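Class B carbapenemase GOB-18 (Elizabethkingia meningoseptica, PDB 5K0W) probably hydrolyses beta-lactam antibiotics, carbapenems among them, as a subclass B3 metallo-beta-lactamase with two zinc ions in its active site. Local coordinates at residues G105-F110 / K146-D151; K117-K122 / P150-K155. All coordinates share one frame; numbering follows the deposited sequence.

Contact 1: G105-F110 / K146-D151; sequences GALQDF and KPVTPD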
ATOM      1  N   GLY A 105      -4.773   0.305  -9.563  1.00 11.15           N
ATOM      2  CA  GLY A 105      -4.960   0.131 -11.000  1.00 12.04           C
ATOM      3  C   GLY A 105      -5.202  -1.279 -11.526  1.00 18.90           C
ATOM      4  O   GLY A 105      -5.952  -1.447 -12.491  1.00 18.90           O
ATOM      5  N   ALA A 106      -4.561  -2.306 -10.917  1.00 16.51           N
ATOM      6  CA  ALA A 106      -4.723  -3.690 -11.356  1.00 16.76           C
ATOM      7  C   ALA A 106      -5.655  -4.499 -10.478  1.00 21.79           C
ATOM      8  O   ALA A 106      -5.809  -5.695 -10.721  1.00 21.33           O
ATOM      9  CB  ALA A 106      -3.376  -4.371 -11.470  1.00 17.59           C
ATOM     10  N   LEU A 107      -6.319  -3.844  -9.503  1.00 19.18           N
ATOM     11  CA  LEU A 107      -7.215  -4.459  -8.521  1.00 19.59           C
ATOM     12  C   LEU A 107      -8.390  -5.194  -9.114  1.00 24.56           C
ATOM     13  O   LEU A 107      -8.710  -6.287  -8.647  1.00 24.34           O
ATOM     14  CB  LEU A 107      -7.723  -3.427  -7.518  1.00 19.90           C
ATOM     15  CG  LEU A 107      -7.120  -3.445  -6.133  1.00 25.26           C
ATOM     16  CD1 LEU A 107      -7.678  -2.295  -5.320  1.00 26.20           C
ATOM     17  CD2 LEU A 107      -7.422  -4.757  -5.408  1.00 26.69           C
ATOM     18  N   GLN A 108      -9.069  -4.582 -10.104  1.00 22.06           N
ATOM     19  CA  GLN A 108     -10.207  -5.207 -10.771  1.00 21.55           C
ATOM     20  C   GLN A 108      -9.732  -6.371 -11.622  1.00 27.63           C
ATOM     21  O   GLN A 108     -10.357  -7.434 -11.595  1.00 28.41           O
ATOM     22  CB  GLN A 108     -11.013  -4.196 -11.606  1.00 21.83           C
ATOM     23  CG  GLN A 108     -12.337  -4.759 -12.149  1.00 26.92           C
ATOM     24  CD  GLN A 108     -13.274  -5.278 -11.082  1.00 44.97           C
ATOM     25  OE1 GLN A 108     -13.095  -5.044  -9.899  1.00 42.90           O
ATOM     26  NE2 GLN A 108     -14.283  -6.026 -11.478  1.00 41.86           N
ATOM     27  N   ASP A 109      -8.606  -6.176 -12.342  1.00 24.33           N
ATOM     28  CA  ASP A 109      -7.964  -7.173 -13.197  1.00 23.58           C
ATOM     29  C   ASP A 109      -7.661  -8.421 -12.364  1.00 26.11           C
ATOM     30  O   ASP A 109      -7.979  -9.528 -12.798  1.00 25.20           O
ATOM     31  CB  ASP A 109      -6.681  -6.587 -13.825  1.00 26.20           C
ATOM     32  CG  ASP A 109      -6.881  -5.390 -14.762  1.00 41.45           C
ATOM     33  OD1 ASP A 109      -8.013  -5.215 -15.275  1.00 44.38           O
ATOM     34  OD2 ASP A 109      -5.888  -4.667 -15.032  1.00 42.20           O
ATOM     35  N   PHE A 110      -7.136  -8.232 -11.130  1.00 22.51           N
ATOM     36  CA  PHE A 110      -6.853  -9.316 -10.192  1.00 22.74           C
ATOM     37  C   PHE A 110      -8.130  -9.971  -9.668  1.00 30.92           C
ATOM     38  O   PHE A 110      -8.230 -11.203  -9.700  1.00 31.25           O
ATOM     39  CB  PHE A 110      -5.967  -8.853  -9.029  1.00 23.55           C
ATOM     40  CG  PHE A 110      -4.501  -9.017  -9.324  1.00 24.49           C
ATOM     41  CD1 PHE A 110      -3.917 -10.280  -9.366  1.00 27.69           C
ATOM     42  CD2 PHE A 110      -3.702  -7.911  -9.586  1.00 26.59           C
ATOM     43  CE1 PHE A 110      -2.559 -10.438  -9.686  1.00 28.19           C
ATOM     44  CE2 PHE A 110      -2.339  -8.068  -9.893  1.00 29.96           C
ATOM     45  CZ  PHE A 110      -1.778  -9.332  -9.943  1.00 27.42           C
ATOM     46  N   LYS A 146     -10.070   1.291 -12.777  1.00 23.17           N
ATOM     47  CA  LYS A 146     -11.280   0.466 -12.908  1.00 23.25           C
ATOM     48  C   LYS A 146     -11.932   0.329 -11.549  1.00 25.05           C
ATOM     49  O   LYS A 146     -11.314  -0.236 -10.645  1.00 24.94           O
ATOM     50  CB  LYS A 146     -10.947  -0.944 -13.428  1.00 26.36           C
ATOM     51  CG  LYS A 146     -10.750  -1.099 -14.926  1.00 41.84           C
ATOM     52  CD  LYS A 146     -10.143  -2.492 -15.183  1.00 49.36           C
ATOM     53  CE  LYS A 146     -10.222  -2.960 -16.610  1.00 60.72           C
ATOM     54  NZ  LYS A 146     -10.261  -4.445 -16.684  1.00 73.34           N
ATOM     55  N   PRO A 147     -13.162   0.852 -11.360  1.00 20.79           N
ATOM     56  CA  PRO A 147     -13.818   0.721 -10.049  1.00 20.24           C
ATOM     57  C   PRO A 147     -13.944  -0.728  -9.574  1.00 22.56           C
ATOM     58  O   PRO A 147     -14.081  -1.633 -10.391  1.00 19.77           O
ATOM     59  CB  PRO A 147     -15.182   1.384 -10.273  1.00 21.48           C
ATOM     60  CG  PRO A 147     -15.379   1.377 -11.730  1.00 24.43           C
ATOM     61  CD  PRO A 147     -14.030   1.574 -12.304  1.00 20.91           C
ATOM     62  N   VAL A 148     -13.834  -0.937  -8.252  1.00 21.85           N
ATOM     63  CA  VAL A 148     -13.916  -2.254  -7.601  1.00 22.13           C
ATOM     64  C   VAL A 148     -14.857  -2.196  -6.374  1.00 23.86           C
ATOM     65  O   VAL A 148     -14.937  -1.157  -5.709  1.00 21.32           O
ATOM     66  CB  VAL A 148     -12.501  -2.873  -7.317  1.00 25.70           C
ATOM     67  CG1 VAL A 148     -11.696  -2.031  -6.343  1.00 25.97           C
ATOM     68  CG2 VAL A 148     -12.586  -4.313  -6.829  1.00 25.22           C
ATOM     69  N   THR A 149     -15.592  -3.306  -6.123  1.00 20.78           N
ATOM     70  CA  THR A 149     -16.535  -3.439  -5.006  1.00 20.38           C
ATOM     71  C   THR A 149     -15.983  -4.349  -3.894  1.00 24.94           C
ATOM     72  O   THR A 149     -15.821  -5.554  -4.117  1.00 25.80           O
ATOM     73  CB  THR A 149     -17.914  -3.786  -5.535  1.00 26.93           C
ATOM     74  OG1 THR A 149     -18.361  -2.677  -6.326  1.00 29.14           O
ATOM     75  CG2 THR A 149     -18.925  -4.062  -4.435  1.00 26.08           C
ATOM     76  N   PRO A 150     -15.659  -3.804  -2.698  1.00 21.13           N
ATOM     77  CA  PRO A 150     -15.103  -4.663  -1.639  1.00 20.97           C
ATOM     78  C   PRO A 150     -16.104  -5.682  -1.103  1.00 25.34           C
ATOM     79  O   PRO A 150     -17.295  -5.393  -0.985  1.00 25.35           O
ATOM     80  CB  PRO A 150     -14.653  -3.672  -0.559  1.00 22.40           C
ATOM     81  CG  PRO A 150     -15.473  -2.468  -0.778  1.00 26.62           C
ATOM     82  CD  PRO A 150     -15.732  -2.394  -2.261  1.00 22.58           C
ATOM     83  N   ASP A 151     -15.604  -6.888  -0.826  1.00 21.10           N
ATOM     84  CA  ASP A 151     -16.355  -8.013  -0.277  1.00 19.86           C
ATOM     85  C   ASP A 151     -16.514  -7.841   1.235  1.00 21.35           C
ATOM     86  O   ASP A 151     -17.430  -8.416   1.826  1.00 20.87           O
ATOM     87  CB  ASP A 151     -15.642  -9.341  -0.593  1.00 21.48           C
ATOM     88  CG  ASP A 151     -15.459  -9.572  -2.075  1.00 40.00           C
ATOM     89  OD1 ASP A 151     -14.466  -9.060  -2.636  1.00 40.95           O
ATOM     90  OD2 ASP A 151     -16.326 -10.234  -2.684  1.00 50.79           O
TER
HETATM   91  O   HOH W   1      -7.194   0.590 -13.640  1.00  8.86           O
HETATM   92  O   HOH W   2      -9.020  -1.632 -10.344  1.00  3.44           O
HETATM   93  O   HOH W   3     -15.904  -5.577  -8.267  1.00  8.12           O
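In the metallo-beta-lactamase fold, the first turn of helix 107-114, which starts shortly after the zinc ligands D102 and H103, is flanked here by the loop K146-D151 that leads into edge strand 152-154; Q108 and V148 face each other at the middle of the contact. A106 takes the N-cap position, and its O accepts the bond from F110 N that closes the turn. The Q108 side chain leaves the helix toward the loop and bends at its second torsion (chi2 58°), which carries the amide alongside V148, the two side chains running past each other in opposite directions. Q108 OE1 comes to 3.2 Å from V148 CG2, a contact of packing. At the base of the side chain, Q108 CB rests on K146 CB at 3.7 Å, with K146 CD also beside it. On the inner side L107 CD1 meets V148 CG1 at 4.2 Å, the two side chains crossing at about a right angle; both also pack on L128 of helix 125-129 and on F118.

No direct backbone hydrogen bond joins helix and loop; two waters bridge the backbones, and a third ties the Q108 amide to the loop. One donates to G105 O and accepts from K146 N. A second accepts from Q108 N, in the first turn of the helix, and donates to K146 O at 2.7 Å. The third links Q108 OE1 to T149 N, giving the amide oxygen a polar partner beside the valine methyl. At the outer end K146, extended beyond CG, runs past Q108 CB to D109, whose side chain it meets roughly at right angles, and closes a salt bridge, its NZ 2.8 Å from D109 OD1 and approaching nearly along the C-O axis of that oxygen.

Contact 2: K117-K122 / P150-K155; sequences KFYVDK and PDKTLK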
ATOM      1  N   LYS A 117     -11.076 -12.451  -2.710  1.00 30.22           N
ATOM      2  CA  LYS A 117     -11.934 -11.524  -1.985  1.00 28.82           C
ATOM      3  C   LYS A 117     -11.141 -10.237  -1.743  1.00 31.67           C
ATOM      4  O   LYS A 117      -9.919 -10.279  -1.563  1.00 31.22           O
ATOM      5  CB  LYS A 117     -12.472 -12.148  -0.686  1.00 29.76           C
ATOM      6  CG  LYS A 117     -13.270 -13.442  -0.890  1.00 34.34           C
ATOM      7  CD  LYS A 117     -14.614 -13.232  -1.598  1.00 45.21           C
ATOM      8  CE  LYS A 117     -15.325 -14.526  -1.945  1.00 59.84           C
ATOM      9  NZ  LYS A 117     -14.735 -15.205  -3.138  1.00 74.32           N
ATOM     10  N   PHE A 118     -11.820  -9.093  -1.841  1.00 27.14           N
ATOM     11  CA  PHE A 118     -11.199  -7.793  -1.649  1.00 25.76           C
ATOM     12  C   PHE A 118     -11.691  -7.150  -0.358  1.00 29.39           C
ATOM     13  O   PHE A 118     -12.886  -6.912  -0.213  1.00 29.87           O
ATOM     14  CB  PHE A 118     -11.400  -6.884  -2.878  1.00 26.42           C
ATOM     15  CG  PHE A 118     -10.904  -5.465  -2.703  1.00 27.44           C
ATOM     16  CD1 PHE A 118      -9.632  -5.209  -2.186  1.00 29.64           C
ATOM     17  CD2 PHE A 118     -11.691  -4.383  -3.089  1.00 30.20           C
ATOM     18  CE1 PHE A 118      -9.177  -3.900  -2.015  1.00 30.89           C
ATOM     19  CE2 PHE A 118     -11.235  -3.071  -2.919  1.00 33.07           C
ATOM     20  CZ  PHE A 118      -9.976  -2.840  -2.390  1.00 31.00           C
ATOM     21  N   TYR A 119     -10.768  -6.923   0.595  1.00 24.44           N
ATOM     22  CA  TYR A 119     -11.057  -6.309   1.894  1.00 23.68           C
ATOM     23  C   TYR A 119     -10.377  -4.942   1.930  1.00 26.85           C
ATOM     24  O   TYR A 119      -9.205  -4.833   1.583  1.00 26.58           O
ATOM     25  CB  TYR A 119     -10.529  -7.187   3.051  1.00 25.42           C
ATOM     26  CG  TYR A 119     -10.954  -8.641   3.076  1.00 27.57           C
ATOM     27  CD1 TYR A 119     -12.084  -9.074   2.389  1.00 29.86           C
ATOM     28  CD2 TYR A 119     -10.281  -9.567   3.861  1.00 28.71           C
ATOM     29  CE1 TYR A 119     -12.505 -10.400   2.444  1.00 31.09           C
ATOM     30  CE2 TYR A 119     -10.689 -10.898   3.924  1.00 30.07           C
ATOM     31  CZ  TYR A 119     -11.805 -11.312   3.216  1.00 37.48           C
ATOM     32  OH  TYR A 119     -12.218 -12.622   3.281  1.00 36.61           O
ATOM     33  N   VAL A 120     -11.101  -3.901   2.332  1.00 24.53           N
ATOM     34  CA  VAL A 120     -10.567  -2.543   2.372  1.00 24.91           C
ATOM     35  C   VAL A 120     -11.026  -1.738   3.605  1.00 29.50           C
ATOM     36  O   VAL A 120     -12.057  -2.057   4.206  1.00 27.94           O
ATOM     37  CB  VAL A 120     -10.880  -1.812   1.044  1.00 28.92           C
ATOM     38  CG1 VAL A 120     -12.264  -1.164   1.065  1.00 27.80           C
ATOM     39  CG2 VAL A 120      -9.790  -0.795   0.708  1.00 29.44           C
ATOM     40  N   ASP A 121     -10.257  -0.672   3.945  1.00 26.92           N
ATOM     41  CA  ASP A 121     -10.555   0.265   5.026  1.00 26.84           C
ATOM     42  C   ASP A 121     -11.903   0.885   4.698  1.00 29.69           C
ATOM     43  O   ASP A 121     -12.109   1.311   3.556  1.00 30.73           O
ATOM     44  CB  ASP A 121      -9.488   1.360   5.064  1.00 29.17           C
ATOM     45  CG  ASP A 121      -9.434   2.164   6.352  1.00 44.29           C
ATOM     46  OD1 ASP A 121     -10.465   2.783   6.715  1.00 46.48           O
ATOM     47  OD2 ASP A 121      -8.345   2.234   6.958  1.00 47.41           O
ATOM     48  N   LYS A 122     -12.833   0.896   5.667  1.00 23.12           N
ATOM     49  CA  LYS A 122     -14.178   1.418   5.469  1.00 21.47           C
ATOM     50  C   LYS A 122     -14.188   2.817   4.853  1.00 25.26           C
ATOM     51  O   LYS A 122     -14.940   3.058   3.903  1.00 26.59           O
ATOM     52  CB  LYS A 122     -14.988   1.373   6.767  1.00 22.86           C
ATOM     53  CG  LYS A 122     -16.496   1.371   6.550  1.00 27.18           C
ATOM     54  CD  LYS A 122     -17.225   1.420   7.871  1.00 34.78           C
ATOM     55  CE  LYS A 122     -18.711   1.288   7.709  1.00 43.34           C
ATOM     56  NZ  LYS A 122     -19.422   2.230   8.606  1.00 53.18           N
ATOM     57  N   PRO A 150     -15.659  -3.804  -2.698  1.00 21.13           N
ATOM     58  CA  PRO A 150     -15.103  -4.663  -1.639  1.00 20.97           C
ATOM     59  C   PRO A 150     -16.104  -5.682  -1.103  1.00 25.34           C
ATOM     60  O   PRO A 150     -17.295  -5.393  -0.985  1.00 25.35           O
ATOM     61  CB  PRO A 150     -14.653  -3.672  -0.559  1.00 22.40           C
ATOM     62  CG  PRO A 150     -15.473  -2.468  -0.778  1.00 26.62           C
ATOM     63  CD  PRO A 150     -15.732  -2.394  -2.261  1.00 22.58           C
ATOM     64  N   ASP A 151     -15.604  -6.888  -0.826  1.00 21.10           N
ATOM     65  CA  ASP A 151     -16.355  -8.013  -0.277  1.00 19.86           C
ATOM     66  C   ASP A 151     -16.514  -7.841   1.235  1.00 21.35           C
ATOM     67  O   ASP A 151     -17.430  -8.416   1.826  1.00 20.87           O
ATOM     68  CB  ASP A 151     -15.642  -9.341  -0.593  1.00 21.48           C
ATOM     69  CG  ASP A 151     -15.459  -9.572  -2.075  1.00 40.00           C
ATOM     70  OD1 ASP A 151     -14.466  -9.060  -2.636  1.00 40.95           O
ATOM     71  OD2 ASP A 151     -16.326 -10.234  -2.684  1.00 50.79           O
ATOM     72  N   LYS A 152     -15.610  -7.068   1.859  1.00 16.14           N
ATOM     73  CA  LYS A 152     -15.629  -6.776   3.291  1.00 15.60           C
ATOM     74  C   LYS A 152     -15.034  -5.409   3.536  1.00 17.37           C
ATOM     75  O   LYS A 152     -14.210  -4.944   2.747  1.00 16.18           O
ATOM     76  CB  LYS A 152     -14.809  -7.829   4.061  1.00 19.17           C
ATOM     77  CG  LYS A 152     -15.600  -8.692   5.035  1.00 25.86           C
ATOM     78  CD  LYS A 152     -14.701  -9.705   5.761  1.00 30.06           C
ATOM     79  CE  LYS A 152     -14.033  -9.147   7.001  1.00 24.24           C
ATOM     80  NZ  LYS A 152     -13.583 -10.221   7.921  1.00 25.03           N
ATOM     81  N   THR A 153     -15.434  -4.774   4.645  1.00 15.06           N
ATOM     82  CA  THR A 153     -14.915  -3.471   5.084  1.00 15.54           C
ATOM     83  C   THR A 153     -14.192  -3.630   6.418  1.00 22.43           C
ATOM     84  O   THR A 153     -14.628  -4.387   7.280  1.00 21.61           O
ATOM     85  CB  THR A 153     -15.991  -2.393   5.108  1.00 22.42           C
ATOM     86  OG1 THR A 153     -17.056  -2.786   5.988  1.00 21.29           O
ATOM     87  CG2 THR A 153     -16.522  -2.077   3.715  1.00 19.72           C
ATOM     88  N   LEU A 154     -13.054  -2.960   6.562  1.00 21.37           N
ATOM     89  CA  LEU A 154     -12.256  -3.075   7.764  1.00 21.58           C
ATOM     90  C   LEU A 154     -12.085  -1.754   8.502  1.00 24.86           C
ATOM     91  O   LEU A 154     -12.043  -0.675   7.903  1.00 23.66           O
ATOM     92  CB  LEU A 154     -10.894  -3.728   7.464  1.00 22.20           C
ATOM     93  CG  LEU A 154     -10.906  -5.123   6.808  1.00 26.88           C
ATOM     94  CD1 LEU A 154      -9.565  -5.443   6.240  1.00 27.62           C
ATOM     95  CD2 LEU A 154     -11.325  -6.203   7.787  1.00 25.57           C
ATOM     96  N   LYS A 155     -12.051  -1.862   9.825  1.00 21.40           N
ATOM     97  CA  LYS A 155     -11.875  -0.767  10.771  1.00 20.75           C
ATOM     98  C   LYS A 155     -10.538  -1.000  11.462  1.00 24.29           C
ATOM     99  O   LYS A 155      -9.954  -2.069  11.314  1.00 22.92           O
ATOM    100  CB  LYS A 155     -13.026  -0.744  11.792  1.00 21.53           C
ATOM    101  CG  LYS A 155     -14.270  -0.044  11.291  1.00 33.11           C
ATOM    102  CD  LYS A 155     -14.352   1.406  11.769  1.00 43.17           C
ATOM    103  CE  LYS A 155     -15.551   2.120  11.208  1.00 58.25           C
ATOM    104  NZ  LYS A 155     -16.828   1.709  11.863  1.00 72.75           N
TER
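P150 packs against F118 and V120 on the inner face of this parallel strand pair: its CB lies 4.0 Å from F118 CD2 and 3.8 Å from V120 CG1. On the other face L154 CD1 touches Y119 CB, while K152 CB lies against Y119 CD1 and K152 CD makes a CH-pi contact over one ring face, displaced toward the rim, 4.2 Å from the Y119 centroid. Bent at chi3 (86°), the lysine leaves NZ at most a weak cation-pi attraction.

Between the faces V120 O takes L154 N at 2.7 Å, K122 N gives to L154 O at 2.8 Å, and V120 N meets K152 O weakly. At the start D151 supplies a side-chain bond: F118 N points almost straight (172°) at D151 OD1, 2.8 Å away, on its anti side and 34° out of the carboxylate plane. D151 N returns a bond to F118 O, which K152 N also reaches weakly. At the far end the K122 and K155 NZ atoms, 4.2 Å apart, probably repel mildly.

The pair closes a beta-alpha-beta unit: helix 125-129 covers the F118, V120 and P150 face through L128 and V125, strand 91-95 flanks 117-121, and L169 of strand 165-171 meets D121 and L154.

How the contacts relate
Both contacts share P150 and D151, which touch across the segments in contact 2 alone. Running from K146 to K155, the chain passes beside helix 107-114 and then pairs, as strand 152-154, with strand 117-121, which follows that helix. Contact 1 is a helix-to-loop junction, bridged by water and closed by a surface ion pair; contact 2 buries about twice the area and relies on parallel backbone bonds, two of them weak, and on a side-chain bond from D151. In both, buried apolar groups lie next to exposed charged ones; in contact 2 the two mix on the Y119 face. The apolar parts merge at F118, its CE2 3.6 Å from V148 CG1 and its CZ 3.8 Å from L107 CD1.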